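Local coordinates for protein putative TIM-barrel metal-dependent hydrolase (Mycobacterium avium subsp. paratuberculosis S397, PDB 4DZI) that is a putative metal-dependent hydrolase of the amidohydrolase superfamily, with a TIM-barrel fold and a two-metal site that holds cadmium in this crystal, at residues Pro19-Ser22 against Phe23-Leu27; Leu39-Gly42 against Lys43-Trp46; Asn147-Leu150 against Asp151-Gly155. All blocks are in the same frame, centred on the assembly; numbering follows the deposited sequence.

How the contacts relate
The chain first forms contact 1, in the loop that follows strand 9-15 of this putative TIM-barrel hydrolase. It spans two short turns in that loop. Next comes contact 2, which closes the hairpin of strands 36-40 and 45-49. Much later, contact 3 closes the C-terminal end of helix 136-153. The three follow in series, and none nests in or crosses another. Contact 1 is the middle piece in space. R25 makes a salt bridge with D153, H26 probably hydrogen-bonds E152, and P19 packs on W149, which ties the loop to the helix. L20 reaches T45 of the hairpin by packing alone. Contacts 2 and 3 do not touch; their nearest atoms are about 15 Å apart.

Contact 1. Residues Pro19-Ser22 against Phe23-Leu27; sequences PLDS and FTRHL
D21 and R25 form a bidentate salt bridge across two successive type I beta turns, P19-S22 and T24-L27. R25 grips side-on, with one nitrogen for each carboxylate oxygen. R25 NE donates to D21 OD2 at 2.9 Å, from above the carboxylate plane. R25 NH2 meets D21 OD1 on the syn side at 3.0 Å. The two flat groups are turned 55° apart. The R25 chain runs straight as far as CD and then bends at chi3 (-55°), which turns the guanidinium back to D21. The remaining nitrogen, NH1, bridges to D153 and E152 of helix 136-153, so R25 joins this loop to the helix. D21 also binds through its backbone. D21 O takes R25 N at 2.8 Å on a lone pair, while T24 N comes to D21 O from above the carbonyl plane at 3.1 Å. Water 1 links L20 O to F23 N, and water 2 links L20 O to T24 OG1. Water 3 spans S22 O and H26 N. The F23 ring stacks on F146. P19 and S22 pack on W149 of helix 136-153, and P19 CG sits 4.0 Å from R25 NH2.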
loop_
_atom_site.group_PDB
_atom_site.type_symbol
_atom_site.label_atom_id
_atom_site.label_comp_id
_atom_site.label_asym_id
_atom_site.label_seq_id
_atom_site.Cartn_x
_atom_site.Cartn_y
_atom_site.Cartn_z
ATOM N N PRO C 19 -15.695 27.614 10.133
ATOM C CA PRO C 19 -17.031 27.828 10.694
ATOM C C PRO C 19 -18.058 26.945 9.980
ATOM O O PRO C 19 -17.803 26.422 8.880
ATOM C CB PRO C 19 -17.290 29.305 10.397
ATOM C CG PRO C 19 -16.517 29.554 9.132
ATOM C CD PRO C 19 -15.238 28.760 9.322
ATOM N N LEU C 20 -19.218 26.763 10.604
ATOM C CA LEU C 20 -20.220 25.864 10.038
ATOM C C LEU C 20 -20.662 26.218 8.620
ATOM O O LEU C 20 -21.150 25.360 7.920
ATOM C CB LEU C 20 -21.460 25.817 10.952
ATOM C CG LEU C 20 -21.247 25.106 12.280
ATOM C CD1 LEU C 20 -22.528 25.219 13.099
ATOM C CD2 LEU C 20 -20.878 23.621 12.100
ATOM N N ASP C 21 -20.512 27.477 8.189
ATOM C CA ASP C 21 -20.945 27.867 6.849
ATOM C C ASP C 21 -19.822 27.969 5.816
ATOM O O ASP C 21 -19.988 28.561 4.718
ATOM C CB ASP C 21 -21.745 29.198 6.912
ATOM C CG ASP C 21 -20.874 30.390 7.291
ATOM O OD1 ASP C 21 -19.719 30.173 7.699
ATOM O OD2 ASP C 21 -21.349 31.541 7.179
ATOM N N SER C 22 -18.683 27.350 6.102
ATOM C CA SER C 22 -17.601 27.446 5.135
ATOM C C SER C 22 -17.963 26.913 3.738
ATOM O O SER C 22 -17.533 27.443 2.734
ATOM C CB SER C 22 -16.311 26.781 5.655
ATOM O OG SER C 22 -16.483 25.372 5.812
ATOM N N PHE C 23 -18.740 25.837 3.678
ATOM C CA PHE C 23 -19.175 25.267 2.406
ATOM C C PHE C 23 -20.575 25.711 1.957
ATOM O O PHE C 23 -21.072 25.268 0.908
ATOM C CB PHE C 23 -19.062 23.726 2.448
ATOM C CG PHE C 23 -17.670 23.224 2.208
ATOM C CD1 PHE C 23 -16.754 23.121 3.258
ATOM C CD2 PHE C 23 -17.281 22.845 0.945
ATOM C CE1 PHE C 23 -15.454 22.684 3.031
ATOM C CE2 PHE C 23 -15.975 22.392 0.714
ATOM C CZ PHE C 23 -15.076 22.307 1.758
ATOM N N THR C 24 -21.211 26.606 2.717
ATOM C CA THR C 24 -22.577 27.017 2.388
ATOM C C THR C 24 -22.753 28.532 2.170
ATOM O O THR C 24 -23.644 28.943 1.444
ATOM C CB THR C 24 -23.573 26.549 3.478
ATOM O OG1 THR C 24 -23.260 27.169 4.739
ATOM C CG2 THR C 24 -23.516 24.993 3.657
ATOM N N ARG C 25 -21.918 29.334 2.826
ATOM C CA ARG C 25 -22.046 30.798 2.811
ATOM C C ARG C 25 -22.168 31.332 1.400
ATOM O O ARG C 25 -22.988 32.228 1.133
ATOM C CB ARG C 25 -20.855 31.460 3.524
ATOM C CG ARG C 25 -20.997 32.983 3.622
ATOM C CD ARG C 25 -19.771 33.632 4.265
ATOM N NE ARG C 25 -19.482 33.059 5.575
ATOM C CZ ARG C 25 -18.424 33.385 6.317
ATOM N NH1 ARG C 25 -17.556 34.319 5.887
ATOM N NH2 ARG C 25 -18.241 32.798 7.486
ATOM N N HIS C 26 -21.357 30.797 0.488
ATOM C CA HIS C 26 -21.386 31.241 -0.907
ATOM C C HIS C 26 -21.750 30.149 -1.890
ATOM O O HIS C 26 -21.365 30.199 -3.057
ATOM C CB HIS C 26 -20.056 31.883 -1.291
ATOM C CG HIS C 26 -19.682 33.044 -0.410
ATOM N ND1 HIS C 26 -20.342 34.242 -0.456
ATOM C CD2 HIS C 26 -18.727 33.162 0.587
ATOM C CE1 HIS C 26 -19.814 35.080 0.459
ATOM N NE2 HIS C 26 -18.825 34.424 1.102
ATOM N N LEU C 27 -22.509 29.156 -1.424
ATOM C CA LEU C 27 -22.923 28.051 -2.276
ATOM C C LEU C 27 -24.138 28.396 -3.123
ATOM O O LEU C 27 -25.119 28.923 -2.601
ATOM C CB LEU C 27 -23.232 26.827 -1.423
ATOM C CG LEU C 27 -23.606 25.514 -2.102
ATOM C CD1 LEU C 27 -22.395 24.952 -2.834
ATOM C CD2 LEU C 27 -24.134 24.538 -1.059
HETATM O O HOH W 1 -19.743 24.148 5.832
HETATM O O HOH W 2 -23.795 25.758 7.007
HETATM O O HOH W 3 -19.022 29.312 1.249
#

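Contact 2. Residues Leu39-Gly42 against Lys43-Trp46; sequences LSDG and KRTW
D41 meets W46 and the backbone of K43 and R44 because its CG lies between its own backbone N and carbonyl carbon (chi1 65°), which folds the carboxylate back over the turn. W46 has CG beside its backbone N (chi1 -58°), and this brings the indole NE1 towards D41. The two groups meet at the end of the beta hairpin made by strands 36-40 and 45-49. W46 NE1 donates to D41 OD2 at 2.9 Å in a nearly straight bond. The oxygen lies in the plane of the indole, at its edge, but the N-H comes from above the carboxylate plane. The two planes stand 69° apart. The other oxygen, D41 OD1, takes two backbone donors of the turn. K43 N reaches D41 OD1 at 2.8 Å, nearly along the C-O axis, and R44 N does so at the same distance from above the carboxylate plane. S40 adds an ST turn, with S40 OG accepting from G42 N at 2.9 Å.

Next to the turn the strands pair. L39 and W46 form an antiparallel hydrogen-bonded pair, with bonds in both directions. S40 and T45 form the next, non-hydrogen-bonded pair. D41 N then bonds to R44 O at 3.0 Å. W46 CH2 lies over the centre of one face of the R44 guanidinium, 3.3 Å from its plane. R44 NH2 bonds to P58 O, which probably helps fix this position.

The hairpin end lies at the surface, and three N-H groups converge on one carboxylate. Its two oxygens link the turn backbone, through OD1, to the indole, through OD2. Three neutral N-H donors would stabilise the negative charge of D41 and probably favour its ionised form.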
loop_
_atom_site.group_PDB
_atom_site.type_symbol
_atom_site.label_atom_id
_atom_site.label_comp_id
_atom_site.label_asym_id
_atom_site.label_seq_id
_atom_site.Cartn_x
_atom_site.Cartn_y
_atom_site.Cartn_z
ATOM N N LEU C 39 -26.985 19.790 9.985
ATOM C CA LEU C 39 -28.284 19.538 10.589
ATOM C C LEU C 39 -28.122 19.217 12.072
ATOM O O LEU C 39 -27.125 18.643 12.480
ATOM C CB LEU C 39 -28.988 18.384 9.842
ATOM C CG LEU C 39 -29.175 18.563 8.335
ATOM C CD1 LEU C 39 -29.906 17.354 7.741
ATOM C CD2 LEU C 39 -29.945 19.843 8.081
ATOM N N SER C 40 -29.115 19.570 12.880
ATOM C CA SER C 40 -28.996 19.402 14.309
ATOM C C SER C 40 -29.975 18.358 14.837
ATOM O O SER C 40 -31.135 18.359 14.427
ATOM C CB SER C 40 -29.265 20.747 14.982
ATOM O OG SER C 40 -29.168 20.609 16.390
ATOM N N ASP C 41 -29.517 17.485 15.733
ATOM C CA ASP C 41 -30.430 16.614 16.479
ATOM C C ASP C 41 -30.853 17.276 17.797
ATOM O O ASP C 41 -31.411 16.618 18.668
ATOM C CB ASP C 41 -29.811 15.225 16.743
ATOM C CG ASP C 41 -28.590 15.274 17.665
ATOM O OD1 ASP C 41 -28.512 16.207 18.490
ATOM O OD2 ASP C 41 -27.714 14.367 17.573
ATOM N N GLY C 42 -30.600 18.576 17.936
ATOM C CA GLY C 42 -30.916 19.297 19.180
ATOM C C GLY C 42 -29.747 19.434 20.155
ATOM O O GLY C 42 -29.614 20.447 20.832
ATOM N N LYS C 43 -28.910 18.402 20.242
ATOM C CA LYS C 43 -27.689 18.444 21.051
ATOM C C LYS C 43 -26.441 18.598 20.185
ATOM O O LYS C 43 -25.526 19.339 20.531
ATOM C CB LYS C 43 -27.548 17.169 21.894
ATOM C CG LYS C 43 -28.489 17.110 23.093
ATOM C CD LYS C 43 -29.836 17.739 22.761
ATOM C CE LYS C 43 -30.868 17.493 23.850
ATOM N NZ LYS C 43 -31.373 16.092 23.834
ATOM N N ARG C 44 -26.402 17.880 19.065
ATOM C CA ARG C 44 -25.184 17.783 18.269
ATOM C C ARG C 44 -25.502 18.248 16.874
ATOM O O ARG C 44 -26.643 18.129 16.413
ATOM C CB ARG C 44 -24.665 16.345 18.203
ATOM C CG ARG C 44 -23.978 15.824 19.453
ATOM C CD ARG C 44 -23.494 14.392 19.245
ATOM N NE ARG C 44 -22.344 14.313 18.345
ATOM C CZ ARG C 44 -21.704 13.182 18.042
ATOM N NH1 ARG C 44 -22.101 12.017 18.553
ATOM N NH2 ARG C 44 -20.662 13.210 17.221
ATOM N N THR C 45 -24.489 18.803 16.208
ATOM C CA THR C 45 -24.594 19.162 14.813
ATOM C C THR C 45 -23.873 18.136 13.950
ATOM O O THR C 45 -22.785 17.645 14.305
ATOM C CB THR C 45 -23.954 20.538 14.569
ATOM O OG1 THR C 45 -24.641 21.492 15.354
ATOM C CG2 THR C 45 -24.031 20.945 13.114
ATOM N N TRP C 46 -24.473 17.825 12.806
ATOM C CA TRP C 46 -23.940 16.808 11.894
ATOM C C TRP C 46 -23.768 17.391 10.529
ATOM O O TRP C 46 -24.644 18.128 10.031
ATOM C CB TRP C 46 -24.889 15.614 11.794
ATOM C CG TRP C 46 -25.164 14.965 13.115
ATOM C CD1 TRP C 46 -26.169 15.284 14.027
ATOM C CD2 TRP C 46 -24.406 13.888 13.741
ATOM N NE1 TRP C 46 -26.097 14.477 15.133
ATOM C CE2 TRP C 46 -25.058 13.619 15.025
ATOM C CE3 TRP C 46 -23.300 13.134 13.370
ATOM C CZ2 TRP C 46 -24.600 12.637 15.887
ATOM C CZ3 TRP C 46 -22.850 12.144 14.242
ATOM C CH2 TRP C 46 -23.488 11.897 15.469
#

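Contact 3. Residues Asn147-Leu150 against Asp151-Gly155; sequences NLWL and DEDWG
W149, D153 and W154 meet at the C-terminal end of helix 136-153 in the TIM-barrel fold, where the chain leaves the helix. W149 and D153 are one helical turn apart, and their side chains cross at about a right angle. With chi1 at 163°, W149 swings its CG away from its own N, and the indole runs toward the C-terminal end of the helix, beside D153. W149 NE1 reaches D153 OD2 at 2.9 Å, but the bond is weak because it is bent. D153 OD1 is held by the salt bridge to R25. W149 and W154 lie side by side and point the same way, with their ring planes at 73°. W149 CH2 comes to the edge of the W154 ring, 3.8 Å from W154 CD1. Y16 stacks on W154 and meets W149 edge-to-face, so it joins both indoles to the loop after strand 9-15. L150 sits across W154, with L150 CD1 4.0 Å from W154 CB. D151, E152 and D153 continue the regular helical bonds. L150 O accepts twice as the helix ends. W154 N gives L150 O the normal i+4 helical bond at 2.9 Å. G155 has positive phi (84°), and G155 N reaches L150 O on a lone pair, an i+5 bond also of 2.9 Å.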
loop_
_atom_site.group_PDB
_atom_site.type_symbol
_atom_site.label_atom_id
_atom_site.label_comp_id
_atom_site.label_asym_id
_atom_site.label_seq_id
_atom_site.Cartn_x
_atom_site.Cartn_y
_atom_site.Cartn_z
ATOM N N ASN C 147 -13.762 28.134 -1.568
ATOM C CA ASN C 147 -12.668 29.019 -1.925
ATOM C C ASN C 147 -13.097 30.480 -1.735
ATOM O O ASN C 147 -12.292 31.293 -1.307
ATOM C CB ASN C 147 -12.264 28.765 -3.369
ATOM C CG ASN C 147 -11.507 27.462 -3.543
ATOM O OD1 ASN C 147 -11.050 26.864 -2.575
ATOM N ND2 ASN C 147 -11.336 27.047 -4.797
ATOM N N LEU C 148 -14.358 30.796 -2.046
ATOM C CA LEU C 148 -14.881 32.151 -1.795
ATOM C C LEU C 148 -14.865 32.438 -0.293
ATOM O O LEU C 148 -14.441 33.508 0.139
ATOM C CB LEU C 148 -16.308 32.290 -2.354
ATOM C CG LEU C 148 -16.467 32.345 -3.889
ATOM C CD1 LEU C 148 -17.918 32.224 -4.339
ATOM C CD2 LEU C 148 -15.866 33.647 -4.396
ATOM N N TRP C 149 -15.351 31.482 0.514
ATOM C CA TRP C 149 -15.309 31.629 1.942
ATOM C C TRP C 149 -13.883 31.845 2.436
ATOM O O TRP C 149 -13.605 32.667 3.316
ATOM C CB TRP C 149 -15.949 30.400 2.650
ATOM C CG TRP C 149 -15.504 30.436 4.083
ATOM C CD1 TRP C 149 -16.005 31.251 5.090
ATOM C CD2 TRP C 149 -14.320 29.778 4.664
ATOM N NE1 TRP C 149 -15.283 31.113 6.226
ATOM C CE2 TRP C 149 -14.254 30.203 6.038
ATOM C CE3 TRP C 149 -13.367 28.849 4.185
ATOM C CZ2 TRP C 149 -13.256 29.772 6.904
ATOM C CZ3 TRP C 149 -12.370 28.402 5.078
ATOM C CH2 TRP C 149 -12.313 28.868 6.412
ATOM N N LEU C 150 -12.951 31.074 1.865
ATOM C CA LEU C 150 -11.560 31.098 2.350
ATOM C C LEU C 150 -10.915 32.456 2.073
ATOM O O LEU C 150 -10.217 33.014 2.924
ATOM C CB LEU C 150 -10.755 30.001 1.657
ATOM C CG LEU C 150 -9.281 29.896 2.035
ATOM C CD1 LEU C 150 -9.048 29.511 3.491
ATOM C CD2 LEU C 150 -8.656 28.842 1.094
ATOM N N ASP C 151 -11.181 32.978 0.892
ATOM C CA ASP C 151 -10.578 34.259 0.502
ATOM C C ASP C 151 -11.199 35.377 1.344
ATOM O O ASP C 151 -10.565 36.390 1.631
ATOM C CB ASP C 151 -10.825 34.514 -0.978
ATOM C CG ASP C 151 -9.888 35.617 -1.562
ATOM O OD1 ASP C 151 -8.761 35.806 -1.052
ATOM O OD2 ASP C 151 -10.289 36.246 -2.559
ATOM N N GLU C 152 -12.461 35.198 1.706
ATOM C CA GLU C 152 -13.114 36.157 2.616
ATOM C C GLU C 152 -12.583 36.171 4.051
ATOM O O GLU C 152 -12.219 37.249 4.580
ATOM C CB GLU C 152 -14.618 35.913 2.590
ATOM C CG GLU C 152 -15.433 36.749 3.569
ATOM C CD GLU C 152 -16.912 36.635 3.253
ATOM O OE1 GLU C 152 -17.401 35.501 3.178
ATOM O OE2 GLU C 152 -17.586 37.660 3.040
ATOM N N ASP C 153 -12.512 35.002 4.707
ATOM C CA ASP C 153 -12.087 34.970 6.113
ATOM C C ASP C 153 -10.558 35.018 6.315
ATOM O O ASP C 153 -10.071 35.573 7.328
ATOM C CB ASP C 153 -12.658 33.758 6.873
ATOM C CG ASP C 153 -14.116 33.936 7.285
ATOM O OD1 ASP C 153 -14.803 34.850 6.764
ATOM O OD2 ASP C 153 -14.589 33.145 8.102
ATOM N N TRP C 154 -9.810 34.422 5.375
ATOM C CA TRP C 154 -8.355 34.251 5.497
ATOM C C TRP C 154 -7.579 35.005 4.437
ATOM O O TRP C 154 -6.575 35.650 4.778
ATOM C CB TRP C 154 -7.972 32.747 5.528
ATOM C CG TRP C 154 -8.412 32.138 6.840
ATOM C CD1 TRP C 154 -9.561 31.380 7.084
ATOM C CD2 TRP C 154 -7.761 32.277 8.140
ATOM N NE1 TRP C 154 -9.652 31.067 8.418
ATOM C CE2 TRP C 154 -8.599 31.566 9.099
ATOM C CE3 TRP C 154 -6.589 32.922 8.604
ATOM C CZ2 TRP C 154 -8.275 31.506 10.440
ATOM C CZ3 TRP C 154 -6.270 32.838 9.945
ATOM C CH2 TRP C 154 -7.095 32.162 10.856
ATOM N N GLY C 155 -8.048 34.973 3.197
ATOM C CA GLY C 155 -7.376 35.616 2.077
ATOM C C GLY C 155 -6.291 34.705 1.513
ATOM O O GLY C 155 -5.420 34.250 2.261
#